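Local coordinates for protein polyhedrin (PDB 5A9A) that forms the crystalline matrix of cypovirus polyhedra, the occlusion bodies that probably protect embedded virus particles, and binds UTP in these crystals, at residues D66-D71 against N77-F82; I38-K43 against G60-R65; H96-E101 against R165-S170. All coordinates share one frame; numbering follows the deposited sequence.

Contact 1: residues D66-D71 against N77-F82; sequences DMLYMD and NRHKEF. With UTP (uridine 5'-triphosphate), chain B.
Asp71 and His79 meet at the uracil end of the UTP pocket, where a loop docks on the first part of a helix. His79 ND1 donates a short hydrogen bond of 2.6 Å to Asp71 OD1, with an angle of 161° at the hydrogen. The acceptor lies in the ring plane of His79. At the Asp71 end the bond is less regular, because ND1 stands well above the carboxylate plane, 63° out of it. The other ring nitrogen works for the ligand: His79 NE2 donates to UTP O4 at 2.8 Å. The imidazole is therefore held at two points on its edge, which fixes its rotation. With both nitrogens donating, the ring would probably be positively charged, and Asp71 would help to stabilise it. Asp71 OD2 also forms a salt bridge with Arg65 NE, so the carboxylate links two basic groups.

Leu68 covers one face of the imidazole. Its CD1 methyl makes a CH-pi contact, 3.8 Å from the centroid of the His79 ring and offset toward the rim. His79 CG is anti to its own carbonyl carbon (chi1 -68°), which brings the ring out toward the loop. One residue earlier, Arg78 reaches along the nucleotide. Its guanidinium lays one face against the ribose, and NH2 makes a weak hydrogen bond of 3.3 Å to UTP O3B.

The loop 66-71 follows strand 57-62 and turns back to the start of helix 76-87. Met67 packs on Phe62 of that strand. Glu101 OE1, from the loop before strand 105-111, accepts from the backbone N atoms of Met70 and Asp71. Phe82, further along the helix, rests on Leu99 of the same loop.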
# COMPACT_ATOMS: atom_id res chain seq x y z
N ASP A 66 -1.79 -8.12 -11.97
CA ASP A 66 -2.30 -6.75 -12.08
C ASP A 66 -2.33 -6.26 -13.52
O ASP A 66 -2.96 -5.24 -13.81
CB ASP A 66 -1.44 -5.80 -11.24
CG ASP A 66 -1.57 -6.06 -9.75
OD1 ASP A 66 -2.64 -6.51 -9.32
OD2 ASP A 66 -0.59 -5.80 -9.01
N MET A 67 -1.66 -6.97 -14.42
CA MET A 67 -1.56 -6.54 -15.81
C MET A 67 -2.84 -6.83 -16.58
O MET A 67 -3.13 -6.19 -17.59
CB MET A 67 -0.39 -7.26 -16.51
CG MET A 67 0.98 -7.02 -15.87
SD MET A 67 1.66 -5.37 -16.14
CE MET A 67 2.19 -5.48 -17.85
N LEU A 68 -3.62 -7.80 -16.10
CA LEU A 68 -4.76 -8.31 -16.87
C LEU A 68 -5.91 -7.31 -16.98
O LEU A 68 -6.09 -6.43 -16.13
CB LEU A 68 -5.26 -9.63 -16.28
CG LEU A 68 -4.22 -10.74 -16.16
CD1 LEU A 68 -4.89 -12.03 -15.72
CD2 LEU A 68 -3.48 -10.94 -17.47
N TYR A 69 -6.68 -7.47 -18.05
CA TYR A 69 -7.75 -6.55 -18.42
C TYR A 69 -8.82 -6.39 -17.35
O TYR A 69 -9.13 -5.27 -16.93
CB TYR A 69 -8.38 -7.04 -19.72
CG TYR A 69 -9.34 -6.07 -20.37
CD1 TYR A 69 -8.94 -4.79 -20.70
CD2 TYR A 69 -10.64 -6.46 -20.68
CE1 TYR A 69 -9.81 -3.90 -21.31
CE2 TYR A 69 -11.52 -5.58 -21.29
CZ TYR A 69 -11.10 -4.31 -21.60
OH TYR A 69 -11.97 -3.43 -22.21
N MET A 70 -9.40 -7.50 -16.90
CA MET A 70 -10.50 -7.45 -15.95
C MET A 70 -10.37 -8.49 -14.85
O MET A 70 -10.46 -8.17 -13.66
CB MET A 70 -11.84 -7.62 -16.67
CG MET A 70 -12.18 -6.45 -17.58
SD MET A 70 -13.94 -6.33 -17.95
CE MET A 70 -14.08 -4.56 -18.21
N ASP A 71 -10.15 -9.74 -15.24
CA ASP A 71 -9.97 -10.81 -14.27
C ASP A 71 -11.25 -11.03 -13.47
O ASP A 71 -11.23 -10.98 -12.24
CB ASP A 71 -8.80 -10.48 -13.34
CG ASP A 71 -8.00 -11.70 -12.93
OD1 ASP A 71 -8.48 -12.83 -13.14
OD2 ASP A 71 -6.88 -11.52 -12.41
N ASN A 77 -10.31 -19.01 -12.95
CA ASN A 77 -9.62 -20.29 -13.06
C ASN A 77 -8.62 -20.27 -14.21
O ASN A 77 -7.47 -20.68 -14.07
CB ASN A 77 -10.62 -21.43 -13.25
CG ASN A 77 -10.16 -22.72 -12.61
OD1 ASN A 77 -10.38 -22.95 -11.42
ND2 ASN A 77 -9.51 -23.58 -13.39
N ARG A 78 -9.08 -19.77 -15.36
CA ARG A 78 -8.22 -19.62 -16.52
C ARG A 78 -7.01 -18.76 -16.19
O ARG A 78 -5.88 -19.08 -16.57
CB ARG A 78 -9.00 -18.98 -17.68
CG ARG A 78 -8.14 -18.67 -18.89
CD ARG A 78 -8.97 -18.05 -20.01
NE ARG A 78 -10.15 -18.86 -20.32
CZ ARG A 78 -10.13 -19.98 -21.03
NH1 ARG A 78 -8.99 -20.44 -21.52
NH2 ARG A 78 -11.26 -20.64 -21.26
N HIS A 79 -7.24 -17.67 -15.48
CA HIS A 79 -6.18 -16.73 -15.16
C HIS A 79 -5.23 -17.29 -14.10
O HIS A 79 -4.02 -17.05 -14.15
CB HIS A 79 -6.77 -15.38 -14.72
CG HIS A 79 -7.46 -14.65 -15.82
ND1 HIS A 79 -8.32 -13.59 -15.60
CD2 HIS A 79 -7.41 -14.81 -17.17
CE1 HIS A 79 -8.77 -13.14 -16.75
NE2 HIS A 79 -8.24 -13.86 -17.72
N LYS A 80 -5.78 -18.03 -13.15
CA LYS A 80 -4.95 -18.70 -12.15
C LYS A 80 -3.99 -19.69 -12.81
O LYS A 80 -2.80 -19.71 -12.50
CB LYS A 80 -5.81 -19.45 -11.13
CG LYS A 80 -5.00 -20.23 -10.11
CD LYS A 80 -5.88 -20.92 -9.09
CE LYS A 80 -6.52 -22.18 -9.65
NZ LYS A 80 -7.46 -22.79 -8.68
N GLU A 81 -4.52 -20.51 -13.71
CA GLU A 81 -3.71 -21.55 -14.35
C GLU A 81 -2.65 -20.94 -15.26
O GLU A 81 -1.52 -21.42 -15.32
CB GLU A 81 -4.60 -22.51 -15.14
CG GLU A 81 -5.59 -23.28 -14.29
CD GLU A 81 -4.92 -24.06 -13.18
OE1 GLU A 81 -3.69 -24.28 -13.25
OE2 GLU A 81 -5.62 -24.46 -12.23
N PHE A 82 -3.02 -19.89 -15.97
CA PHE A 82 -2.06 -19.21 -16.83
C PHE A 82 -0.95 -18.62 -15.96
O PHE A 82 0.23 -18.71 -16.29
CB PHE A 82 -2.72 -18.12 -17.66
CG PHE A 82 -1.91 -17.70 -18.86
CD1 PHE A 82 -0.90 -16.75 -18.73
CD2 PHE A 82 -2.13 -18.27 -20.10
CE1 PHE A 82 -0.15 -16.37 -19.83
CE2 PHE A 82 -1.38 -17.89 -21.20
CZ PHE A 82 -0.39 -16.94 -21.07
PA UTP B . -13.69 -21.46 -24.68
O1A UTP B . -12.64 -22.03 -25.59
O2A UTP B . -14.78 -20.57 -25.23
O3A UTP B . -14.38 -22.67 -23.87
O5' UTP B . -12.95 -20.64 -23.51
PB UTP B . -13.56 -23.99 -23.44
O1B UTP B . -14.28 -24.61 -22.27
O2B UTP B . -13.28 -24.80 -24.68
O3B UTP B . -12.16 -23.42 -22.88
PG UTP B . -10.78 -24.21 -23.11
O1G UTP B . -11.22 -25.55 -23.66
O2G UTP B . -10.14 -24.28 -21.75
O3G UTP B . -10.05 -23.33 -24.10
C5' UTP B . -13.06 -19.22 -23.44
C4' UTP B . -11.91 -18.57 -24.20
O4' UTP B . -11.54 -17.31 -23.65
C1' UTP B . -10.17 -17.08 -23.95
C2' UTP B . -9.51 -18.44 -23.97
O2' UTP B . -8.55 -18.56 -25.03
C3' UTP B . -10.65 -19.42 -24.18
O3' UTP B . -10.50 -20.12 -25.41
N1 UTP B . -9.57 -16.15 -22.99
C6 UTP B . -10.35 -15.37 -22.24
C2 UTP B . -8.16 -16.04 -22.89
O2 UTP B . -7.43 -16.76 -23.59
N3 UTP B . -7.61 -15.18 -22.02
C4 UTP B . -8.38 -14.40 -21.26
O4 UTP B . -7.85 -13.60 -20.45
C5 UTP B . -9.77 -14.48 -21.35

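Contact 2: residues I38-K43 against G60-R65; sequences IIFIYK and GYFNWR
Ile38 starts the contact from strand 34-41 by sending a methyl to the ring of Phe62. With chi1 at -50°, CG1 lies beside the backbone N and CG2 stands anti to it. CG2 is the branch that touches, 4.1 Å from Phe62 CE1. The two side chains run antiparallel, side by side.

Phe40, two residues on, points the same way and makes the main contact. Its ring edge meets the face of Phe62 in a T-shaped stack. The centroids are 5.0 Å apart and the planes stand at 69°. Phe40 CE2 comes to 3.6 Å from Phe62 CE2, with Phe40 CE2 over the rim of the Phe62 ring and not its middle. Phe40 CZ is 3.8 Å from Phe62 CD2.

Phe62 belongs to strand 57-62, an outer strand of the four-stranded sheet, while Ile38 and Phe40 belong to the six-stranded sheet. The contact is part of the apolar core between the two sheets of a beta-sandwich, as in other cypovirus polyhedrins. Ile106 and Ile108 of strand 105-111 pack on Ile38, Tyr52 of strand 47-54 packs on both Ile38 and Phe62, and Met67 packs on Phe40.

Across the contact, just beyond Phe62, Asn63 ND2 hydrogen-bonds to Arg202 O of the second subunit.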
# COMPACT_ATOMS: atom_id res chain seq x y z
N ILE A 38 -1.09 5.52 -16.06
CA ILE A 38 -0.62 4.28 -16.66
C ILE A 38 -1.74 3.73 -17.53
O ILE A 38 -2.83 3.46 -17.04
CB ILE A 38 -0.27 3.22 -15.60
CG1 ILE A 38 0.65 3.80 -14.52
CG2 ILE A 38 0.37 2.01 -16.26
CD1 ILE A 38 2.02 4.22 -15.02
N ILE A 39 -1.46 3.57 -18.82
CA ILE A 39 -2.48 3.13 -19.77
C ILE A 39 -2.05 1.85 -20.48
O ILE A 39 -1.03 1.82 -21.17
CB ILE A 39 -2.75 4.20 -20.84
CG1 ILE A 39 -2.93 5.57 -20.18
CG2 ILE A 39 -3.97 3.82 -21.66
CD1 ILE A 39 -2.90 6.72 -21.15
N PHE A 40 -2.83 0.78 -20.30
CA PHE A 40 -2.57 -0.47 -20.99
C PHE A 40 -3.44 -0.59 -22.24
O PHE A 40 -4.59 -0.17 -22.24
CB PHE A 40 -2.85 -1.66 -20.07
CG PHE A 40 -1.92 -1.74 -18.89
CD1 PHE A 40 -0.70 -2.39 -18.99
CD2 PHE A 40 -2.28 -1.18 -17.67
CE1 PHE A 40 0.15 -2.47 -17.90
CE2 PHE A 40 -1.43 -1.26 -16.58
CZ PHE A 40 -0.21 -1.91 -16.70
N ILE A 41 -2.86 -1.15 -23.30
CA ILE A 41 -3.61 -1.42 -24.52
C ILE A 41 -3.82 -2.92 -24.65
O ILE A 41 -2.90 -3.70 -24.38
CB ILE A 41 -2.84 -0.92 -25.77
CG1 ILE A 41 -2.37 0.52 -25.56
CG2 ILE A 41 -3.73 -1.03 -27.00
CD1 ILE A 41 -1.63 1.10 -26.74
N TYR A 42 -5.02 -3.32 -25.06
CA TYR A 42 -5.36 -4.74 -25.09
C TYR A 42 -5.69 -5.25 -26.49
O TYR A 42 -5.77 -4.48 -27.45
CB TYR A 42 -6.51 -5.01 -24.12
CG TYR A 42 -6.09 -4.81 -22.69
CD1 TYR A 42 -6.14 -3.55 -22.10
CD2 TYR A 42 -5.59 -5.87 -21.94
CE1 TYR A 42 -5.74 -3.36 -20.80
CE2 TYR A 42 -5.18 -5.68 -20.63
CZ TYR A 42 -5.26 -4.43 -20.07
OH TYR A 42 -4.84 -4.24 -18.77
N LYS A 43 -5.86 -6.57 -26.59
CA LYS A 43 -6.05 -7.23 -27.88
C LYS A 43 -7.42 -6.92 -28.49
O LYS A 43 -7.66 -7.27 -29.65
CB LYS A 43 -5.88 -8.74 -27.73
CG LYS A 43 -4.44 -9.17 -27.47
CD LYS A 43 -4.37 -10.63 -27.07
CE LYS A 43 -2.95 -11.06 -26.71
NZ LYS A 43 -2.17 -11.49 -27.90
N GLY A 60 5.19 2.68 -7.43
CA GLY A 60 4.24 1.60 -7.35
C GLY A 60 4.60 0.53 -8.35
O GLY A 60 5.68 0.57 -8.95
N TYR A 61 3.70 -0.42 -8.54
CA TYR A 61 3.98 -1.54 -9.41
C TYR A 61 2.70 -2.19 -9.90
O TYR A 61 1.62 -1.95 -9.36
CB TYR A 61 4.79 -2.59 -8.66
CG TYR A 61 3.99 -3.24 -7.54
CD1 TYR A 61 3.85 -2.61 -6.31
CD2 TYR A 61 3.35 -4.46 -7.73
CE1 TYR A 61 3.12 -3.19 -5.30
CE2 TYR A 61 2.62 -5.04 -6.72
CZ TYR A 61 2.50 -4.40 -5.51
OH TYR A 61 1.76 -4.97 -4.50
N PHE A 62 2.84 -3.01 -10.92
CA PHE A 62 1.81 -3.95 -11.32
C PHE A 62 2.46 -5.32 -11.33
O PHE A 62 3.36 -5.56 -12.13
CB PHE A 62 1.29 -3.62 -12.72
CG PHE A 62 0.44 -2.38 -12.78
CD1 PHE A 62 1.01 -1.12 -12.66
CD2 PHE A 62 -0.93 -2.47 -12.97
CE1 PHE A 62 0.24 0.02 -12.72
CE2 PHE A 62 -1.71 -1.34 -13.03
CZ PHE A 62 -1.13 -0.09 -12.90
N ASN A 63 2.04 -6.21 -10.44
CA ASN A 63 2.53 -7.58 -10.51
C ASN A 63 1.90 -8.22 -11.74
O ASN A 63 1.06 -7.59 -12.38
CB ASN A 63 2.22 -8.37 -9.23
CG ASN A 63 0.73 -8.54 -8.98
OD1 ASN A 63 -0.08 -8.60 -9.91
ND2 ASN A 63 0.36 -8.64 -7.71
N TRP A 64 2.29 -9.44 -12.07
CA TRP A 64 1.82 -10.04 -13.31
C TRP A 64 0.30 -10.03 -13.40
O TRP A 64 -0.27 -9.64 -14.42
CB TRP A 64 2.33 -11.48 -13.47
CG TRP A 64 1.90 -12.08 -14.76
CD1 TRP A 64 2.56 -12.02 -15.95
CD2 TRP A 64 0.68 -12.79 -15.01
NE1 TRP A 64 1.84 -12.66 -16.92
CE2 TRP A 64 0.68 -13.15 -16.37
CE3 TRP A 64 -0.40 -13.17 -14.21
CZ2 TRP A 64 -0.36 -13.86 -16.95
CZ3 TRP A 64 -1.43 -13.89 -14.79
CH2 TRP A 64 -1.41 -14.23 -16.15
N ARG A 65 -0.36 -10.46 -12.32
CA ARG A 65 -1.81 -10.53 -12.29
C ARG A 65 -2.44 -9.15 -12.50
O ARG A 65 -3.49 -9.04 -13.13
CB ARG A 65 -2.28 -11.10 -10.95
CG ARG A 65 -3.74 -11.54 -10.93
CD ARG A 65 -3.96 -12.78 -11.77
NE ARG A 65 -5.33 -13.27 -11.65
CZ ARG A 65 -5.68 -14.48 -11.21
NH1 ARG A 65 -4.76 -15.36 -10.86
NH2 ARG A 65 -6.96 -14.81 -11.14

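Contact 3: residues H96-E101 against R165-S170; sequences HPELFE and RCQNES. With UTP (uridine 5'-triphosphate), chain B.
Gln167 clasps the backbone of Leu99 in the loop 96-101, which forms much of the UTP pocket. Its side-chain amide pairs with both polar backbone atoms of that one residue, much as a neighbouring strand would. Gln167 OE1 accepts from Leu99 N at 2.7 Å, and Gln167 NE2 donates to Leu99 O at 3.2 Å. Each bond has an angle of 161° at the hydrogen, and each N-H approaches a lone pair of its acceptor, in the plane of the carbonyl group. The Gln167 chain runs extended beyond CG, which carries the amide across to the other loop. The two bonds fix the rotation of the Gln167 amide. The fit is close: Gln167 OE1 is also 3.1 Å from Glu98 CA.

On the ligand side of the loop, His96 NE2 donates a nearly straight hydrogen bond of 2.9 Å to UTP O3G, in the plane of its ring. Phe100 lays one ring face against the nucleotide near UTP O2. Leu99 CD2 comes to 3.3 Å from UTP N3. Gln167 thus grips, from behind, a residue that lines the pocket.

The Glu98 side chain passes Gln167 at about a right angle. Its OE1 forms a salt bridge with Lys43 NZ. A water donates to Arg165 O at 3.1 Å and, weakly, to Glu98 OE2 at 3.0 Å.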
# COMPACT_ATOMS: atom_id res chain seq x y z
N HIS A 96 -3.29 -22.60 -23.64
CA HIS A 96 -3.06 -21.67 -24.75
C HIS A 96 -1.81 -20.83 -24.51
O HIS A 96 -1.53 -20.44 -23.38
CB HIS A 96 -4.27 -20.74 -24.94
CG HIS A 96 -5.55 -21.46 -25.19
ND1 HIS A 96 -5.81 -22.15 -26.35
CD2 HIS A 96 -6.66 -21.59 -24.42
CE1 HIS A 96 -7.02 -22.69 -26.29
NE2 HIS A 96 -7.56 -22.36 -25.13
N PRO A 97 -1.05 -20.55 -25.59
CA PRO A 97 0.17 -19.76 -25.44
C PRO A 97 -0.07 -18.36 -24.88
O PRO A 97 0.77 -17.87 -24.12
CB PRO A 97 0.72 -19.69 -26.87
CG PRO A 97 0.19 -20.92 -27.52
CD PRO A 97 -1.19 -21.09 -26.95
N GLU A 98 -1.18 -17.73 -25.24
CA GLU A 98 -1.45 -16.36 -24.79
C GLU A 98 -2.87 -16.17 -24.25
O GLU A 98 -3.80 -16.89 -24.63
CB GLU A 98 -1.20 -15.38 -25.93
CG GLU A 98 0.24 -15.33 -26.40
CD GLU A 98 0.47 -14.31 -27.50
OE1 GLU A 98 -0.37 -13.39 -27.65
OE2 GLU A 98 1.49 -14.41 -28.21
N LEU A 99 -3.01 -15.20 -23.36
CA LEU A 99 -4.32 -14.81 -22.84
C LEU A 99 -4.88 -13.67 -23.68
O LEU A 99 -4.15 -12.75 -24.05
CB LEU A 99 -4.21 -14.34 -21.39
CG LEU A 99 -3.98 -15.37 -20.28
CD1 LEU A 99 -3.95 -14.66 -18.94
CD2 LEU A 99 -5.04 -16.45 -20.29
N PHE A 100 -6.17 -13.73 -23.97
CA PHE A 100 -6.88 -12.61 -24.57
C PHE A 100 -6.70 -11.34 -23.74
O PHE A 100 -6.63 -10.24 -24.29
CB PHE A 100 -8.37 -12.93 -24.70
CG PHE A 100 -8.71 -13.91 -25.79
CD1 PHE A 100 -7.88 -14.06 -26.89
CD2 PHE A 100 -9.86 -14.67 -25.72
CE1 PHE A 100 -8.20 -14.96 -27.90
CE2 PHE A 100 -10.19 -15.57 -26.72
CZ PHE A 100 -9.36 -15.72 -27.81
N GLU A 101 -6.61 -11.50 -22.42
CA GLU A 101 -6.66 -10.35 -21.52
C GLU A 101 -5.32 -9.79 -21.05
O GLU A 101 -5.28 -8.91 -20.19
CB GLU A 101 -7.50 -10.68 -20.28
CG GLU A 101 -8.99 -10.76 -20.55
CD GLU A 101 -9.81 -10.55 -19.29
OE1 GLU A 101 -9.23 -10.13 -18.26
OE2 GLU A 101 -11.03 -10.80 -19.33
N ARG A 165 5.81 -7.58 -26.00
CA ARG A 165 5.89 -8.60 -27.04
C ARG A 165 5.76 -9.99 -26.44
O ARG A 165 5.74 -10.99 -27.16
CB ARG A 165 7.22 -8.50 -27.78
CG ARG A 165 7.46 -7.17 -28.48
CD ARG A 165 8.73 -6.52 -27.98
NE ARG A 165 9.15 -5.39 -28.79
CZ ARG A 165 10.09 -4.52 -28.43
NH1 ARG A 165 10.70 -4.65 -27.25
NH2 ARG A 165 10.41 -3.51 -29.23
N CYS A 166 5.69 -10.04 -25.12
CA CYS A 166 5.58 -11.29 -24.39
C CYS A 166 4.42 -11.13 -23.42
O CYS A 166 3.82 -10.06 -23.35
CB CYS A 166 6.88 -11.57 -23.64
SG CYS A 166 8.35 -11.54 -24.71
N GLN A 167 4.09 -12.19 -22.67
CA GLN A 167 3.04 -12.09 -21.66
C GLN A 167 3.53 -12.56 -20.30
O GLN A 167 2.75 -13.08 -19.50
CB GLN A 167 1.80 -12.87 -22.09
CG GLN A 167 1.18 -12.40 -23.39
CD GLN A 167 -0.24 -12.89 -23.56
OE1 GLN A 167 -0.63 -13.93 -23.02
NE2 GLN A 167 -1.05 -12.14 -24.31
N ASN A 168 4.82 -12.37 -20.03
CA ASN A 168 5.39 -12.75 -18.74
C ASN A 168 5.85 -11.54 -17.93
O ASN A 168 6.38 -11.69 -16.83
CB ASN A 168 6.59 -13.67 -18.95
CG ASN A 168 7.80 -12.94 -19.51
OD1 ASN A 168 7.69 -12.20 -20.49
ND2 ASN A 168 8.95 -13.13 -18.88
N GLU A 169 5.65 -10.35 -18.48
CA GLU A 169 6.22 -9.14 -17.88
C GLU A 169 5.26 -8.39 -16.97
O GLU A 169 4.04 -8.48 -17.10
CB GLU A 169 6.73 -8.22 -18.98
CG GLU A 169 7.88 -8.83 -19.77
CD GLU A 169 8.30 -7.98 -20.95
OE1 GLU A 169 7.43 -7.62 -21.77
OE2 GLU A 169 9.51 -7.68 -21.06
N SER A 170 5.85 -7.64 -16.04
CA SER A 170 5.11 -6.80 -15.11
C SER A 170 5.76 -5.42 -15.10
O SER A 170 6.55 -5.10 -15.99
CB SER A 170 5.10 -7.44 -13.72
OG SER A 170 6.41 -7.66 -13.24
PA UTP B . -13.69 -21.46 -24.68
O1A UTP B . -12.64 -22.03 -25.59
O2A UTP B . -14.78 -20.57 -25.23
O3A UTP B . -14.38 -22.67 -23.87
O5' UTP B . -12.95 -20.64 -23.51
PB UTP B . -13.56 -23.99 -23.44
O1B UTP B . -14.28 -24.61 -22.27
O2B UTP B . -13.28 -24.80 -24.68
O3B UTP B . -12.16 -23.42 -22.88
PG UTP B . -10.78 -24.21 -23.11
O1G UTP B . -11.22 -25.55 -23.66
O2G UTP B . -10.14 -24.28 -21.75
O3G UTP B . -10.05 -23.33 -24.10
C5' UTP B . -13.06 -19.22 -23.44
C4' UTP B . -11.91 -18.57 -24.20
O4' UTP B . -11.54 -17.31 -23.65
C1' UTP B . -10.17 -17.08 -23.95
C2' UTP B . -9.51 -18.44 -23.97
O2' UTP B . -8.55 -18.56 -25.03
C3' UTP B . -10.65 -19.42 -24.18
O3' UTP B . -10.50 -20.12 -25.41
N1 UTP B . -9.57 -16.15 -22.99
C6 UTP B . -10.35 -15.37 -22.24
C2 UTP B . -8.16 -16.04 -22.89
O2 UTP B . -7.43 -16.76 -23.59
N3 UTP B . -7.61 -15.18 -22.02
C4 UTP B . -8.38 -14.40 -21.26
O4 UTP B . -7.85 -13.60 -20.45
C5 UTP B . -9.77 -14.48 -21.35
O HOH W 1 3.05 -12.45 -26.65

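In the fold
After helix 11-25 the chain enters strand 34-41, the first strand. Contact 2 closes the loop from it through strand 47-54 to strand 57-62, and so joins the two sheets. The chain then enters contact 1, a short closure of the turn into helix 76-87. Contact 3 follows and closes a much longer excursion, joining the loop before strand 105-111 to the loop before strand 170-176. The three lie in series: none encloses or crosses another. Their segments still touch in space. Trp64 NE1 bonds to Gln167 O, and Tyr69 N to Glu101 O. Contacts 1 and 3 both reach UTP, while contact 2 lies between the sheets, nearer the centre of the chain.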